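Local coordinates for protein metalloprotease stcE (Escherichia coli, PDB 4DNY) that probably acts as a secreted zinc metalloprotease of the metzincin type that cleaves mucin-like O-linked glycoproteins, aiding bacterial adhesion and immune evasion, at residues F110-N114 and G115-R119. Sequence-based numbering, arbitrary orientation.
Sequences FKYVN and GQWFR
Lys111 O accepts the shortest polar bond of this local contact, 2.8 Å from Phe118 N, and a CA-H...O contact from Trp117 comes to the same oxygen. Lys111 N returns a hydrogen bond to Phe118 O, and the two reciprocal bonds make Lys111 and Phe118 an antiparallel hydrogen-bonded pair. Nearer the turn, Val113 N reaches Gln116 O at 2.9 Å. The reverse link, Gln116 N to Val113 O at 3.3 Å, is long and bent. Phe110–Arg119 and Tyr112–Trp117 are the non-hydrogen-bonded pairs. This is a beta hairpin of strands 107-113 and 116-119, reversed by a type I' turn from Val113 to Gln116 with Asn114 and Gly115 at its centre. Strand 116-119 is an outermost strand of its mixed sheet within this chain; the hairpin lies in the StcE beta-sandwich domain. Gly115, at phi 92°, takes the positive-phi conformation of the type I' turn.

The side chains of Phe110, Tyr112, Trp117 and Arg119 share one face. Tyr112 sets its edge against the indole face of Trp117 in a T-shaped stack, planes at 65°, with CD1 3.4 Å from Trp117 CE2. Its CB sits over the six-membered ring, 3.8 Å from the centroid, as a CH-pi contact. Because Tyr112 CG is anti to the backbone N (chi1 -161°), the phenol extends toward the turn, where Gln116 N lies over the ring centre; its OH is hydrogen-bonded to Gln72 OE1 and Gly73 N, while Trp117 NE1 is hydrogen-bonded to Pro71 O. Arg119 runs its aliphatic stem past the Phe110 ring, CG making an off-centre CH-pi contact 4.1 Å from the centroid. On the other face, with Lys111, Val113 and Gln116, the Phe118 ring turns its edge to Lys111 O and Val113 O, its CE2 meeting Val113 CB at 3.8 Å.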
loop_
_atom_site.group_PDB
_atom_site.type_symbol
_atom_site.label_atom_id
_atom_site.label_comp_id
_atom_site.label_asym_id
_atom_site.label_seq_id
_atom_site.Cartn_x
_atom_site.Cartn_y
_atom_site.Cartn_z
ATOM N N PHE A 110 -3.347 -5.612 -0.047
ATOM C CA PHE A 110 -2.141 -6.421 -0.106
ATOM C C PHE A 110 -1.789 -6.956 1.272
ATOM O O PHE A 110 -2.026 -6.292 2.290
ATOM C CB PHE A 110 -0.952 -5.598 -0.632
ATOM C CG PHE A 110 -1.125 -5.039 -2.000
ATOM C CD1 PHE A 110 -0.626 -5.694 -3.128
ATOM C CD2 PHE A 110 -1.756 -3.840 -2.187
ATOM C CE1 PHE A 110 -0.791 -5.164 -4.388
ATOM C CE2 PHE A 110 -1.902 -3.285 -3.469
ATOM C CZ PHE A 110 -1.385 -3.964 -4.555
ATOM N N LYS A 111 -1.212 -8.166 1.305
ATOM C CA LYS A 111 -0.659 -8.776 2.503
ATOM C C LYS A 111 0.664 -9.480 2.177
ATOM O O LYS A 111 0.776 -10.119 1.170
ATOM C CB LYS A 111 -1.660 -9.790 3.097
ATOM C CG LYS A 111 -1.171 -10.455 4.375
ATOM C CD LYS A 111 -2.245 -11.245 5.085
ATOM C CE LYS A 111 -1.676 -12.037 6.220
ATOM N NZ LYS A 111 -2.714 -12.706 7.116
ATOM N N TYR A 112 1.656 -9.332 3.064
ATOM C CA TYR A 112 2.984 -9.872 2.860
ATOM C C TYR A 112 3.072 -11.214 3.617
ATOM O O TYR A 112 2.853 -11.251 4.820
ATOM C CB TYR A 112 4.002 -8.893 3.434
ATOM C CG TYR A 112 5.405 -9.037 2.937
ATOM C CD1 TYR A 112 5.783 -8.524 1.712
ATOM C CD2 TYR A 112 6.389 -9.564 3.756
ATOM C CE1 TYR A 112 7.058 -8.574 1.258
ATOM C CE2 TYR A 112 7.723 -9.594 3.313
ATOM C CZ TYR A 112 8.043 -9.076 2.065
ATOM O OH TYR A 112 9.377 -9.083 1.632
ATOM N N VAL A 113 3.326 -12.292 2.897
ATOM C CA VAL A 113 3.403 -13.618 3.493
ATOM C C VAL A 113 4.693 -14.285 3.030
ATOM O O VAL A 113 4.889 -14.505 1.806
ATOM C CB VAL A 113 2.185 -14.491 3.136
ATOM C CG1 VAL A 113 2.263 -15.805 3.844
ATOM C CG2 VAL A 113 0.886 -13.728 3.527
ATOM N N ASN A 114 5.508 -14.658 4.002
ATOM C CA ASN A 114 6.776 -15.365 3.755
ATOM C C ASN A 114 7.599 -14.715 2.663
ATOM O O ASN A 114 8.096 -15.412 1.735
ATOM C CB ASN A 114 6.578 -16.835 3.498
ATOM C CG ASN A 114 7.858 -17.615 3.587
ATOM O OD1 ASN A 114 8.750 -17.294 4.400
ATOM N ND2 ASN A 114 8.030 -18.637 2.733
ATOM N N GLY A 115 7.701 -13.376 2.743
ATOM C CA GLY A 115 8.628 -12.641 1.878
ATOM C C GLY A 115 8.059 -12.141 0.564
ATOM O O GLY A 115 8.793 -11.649 -0.302
ATOM N N GLN A 116 6.740 -12.252 0.359
ATOM C CA GLN A 116 6.102 -11.831 -0.887
ATOM C C GLN A 116 4.755 -11.124 -0.607
ATOM O O GLN A 116 3.958 -11.596 0.171
ATOM C CB GLN A 116 5.865 -13.036 -1.784
ATOM C CG GLN A 116 5.350 -12.712 -3.202
ATOM C CD GLN A 116 5.169 -13.945 -4.045
ATOM O OE1 GLN A 116 6.121 -14.612 -4.423
ATOM N NE2 GLN A 116 3.902 -14.290 -4.300
ATOM N N TRP A 117 4.482 -10.041 -1.357
ATOM C CA TRP A 117 3.198 -9.412 -1.329
ATOM C C TRP A 117 2.177 -10.207 -2.143
ATOM O O TRP A 117 2.476 -10.646 -3.287
ATOM C CB TRP A 117 3.244 -7.989 -1.926
ATOM C CG TRP A 117 3.924 -6.993 -1.045
ATOM C CD1 TRP A 117 5.163 -6.502 -1.210
ATOM C CD2 TRP A 117 3.412 -6.451 0.177
ATOM N NE1 TRP A 117 5.466 -5.635 -0.173
ATOM C CE2 TRP A 117 4.384 -5.576 0.683
ATOM C CE3 TRP A 117 2.184 -6.600 0.902
ATOM C CZ2 TRP A 117 4.209 -4.897 1.893
ATOM C CZ3 TRP A 117 1.997 -5.924 2.069
ATOM C CH2 TRP A 117 3.018 -5.049 2.554
ATOM N N PHE A 118 0.987 -10.411 -1.582
ATOM C CA PHE A 118 -0.155 -10.981 -2.254
ATOM C C PHE A 118 -1.236 -9.904 -2.374
ATOM O O PHE A 118 -1.571 -9.275 -1.393
ATOM C CB PHE A 118 -0.695 -12.178 -1.482
ATOM C CG PHE A 118 0.230 -13.337 -1.504
ATOM C CD1 PHE A 118 0.075 -14.335 -2.440
ATOM C CD2 PHE A 118 1.271 -13.419 -0.609
ATOM C CE1 PHE A 118 0.975 -15.398 -2.483
ATOM C CE2 PHE A 118 2.191 -14.480 -0.689
ATOM C CZ PHE A 118 2.008 -15.451 -1.608
ATOM N N ARG A 119 -1.779 -9.727 -3.562
ATOM C CA ARG A 119 -2.880 -8.824 -3.811
ATOM C C ARG A 119 -4.205 -9.576 -3.779
ATOM O O ARG A 119 -4.397 -10.582 -4.446
ATOM C CB ARG A 119 -2.688 -8.102 -5.161
ATOM C CG ARG A 119 -3.700 -6.993 -5.375
ATOM C CD ARG A 119 -3.445 -6.240 -6.693
ATOM N NE ARG A 119 -3.771 -6.994 -7.869
ATOM C CZ ARG A 119 -5.043 -7.164 -8.269
ATOM N NH1 ARG A 119 -6.052 -6.618 -7.564
ATOM N NH2 ARG A 119 -5.313 -7.844 -9.352
#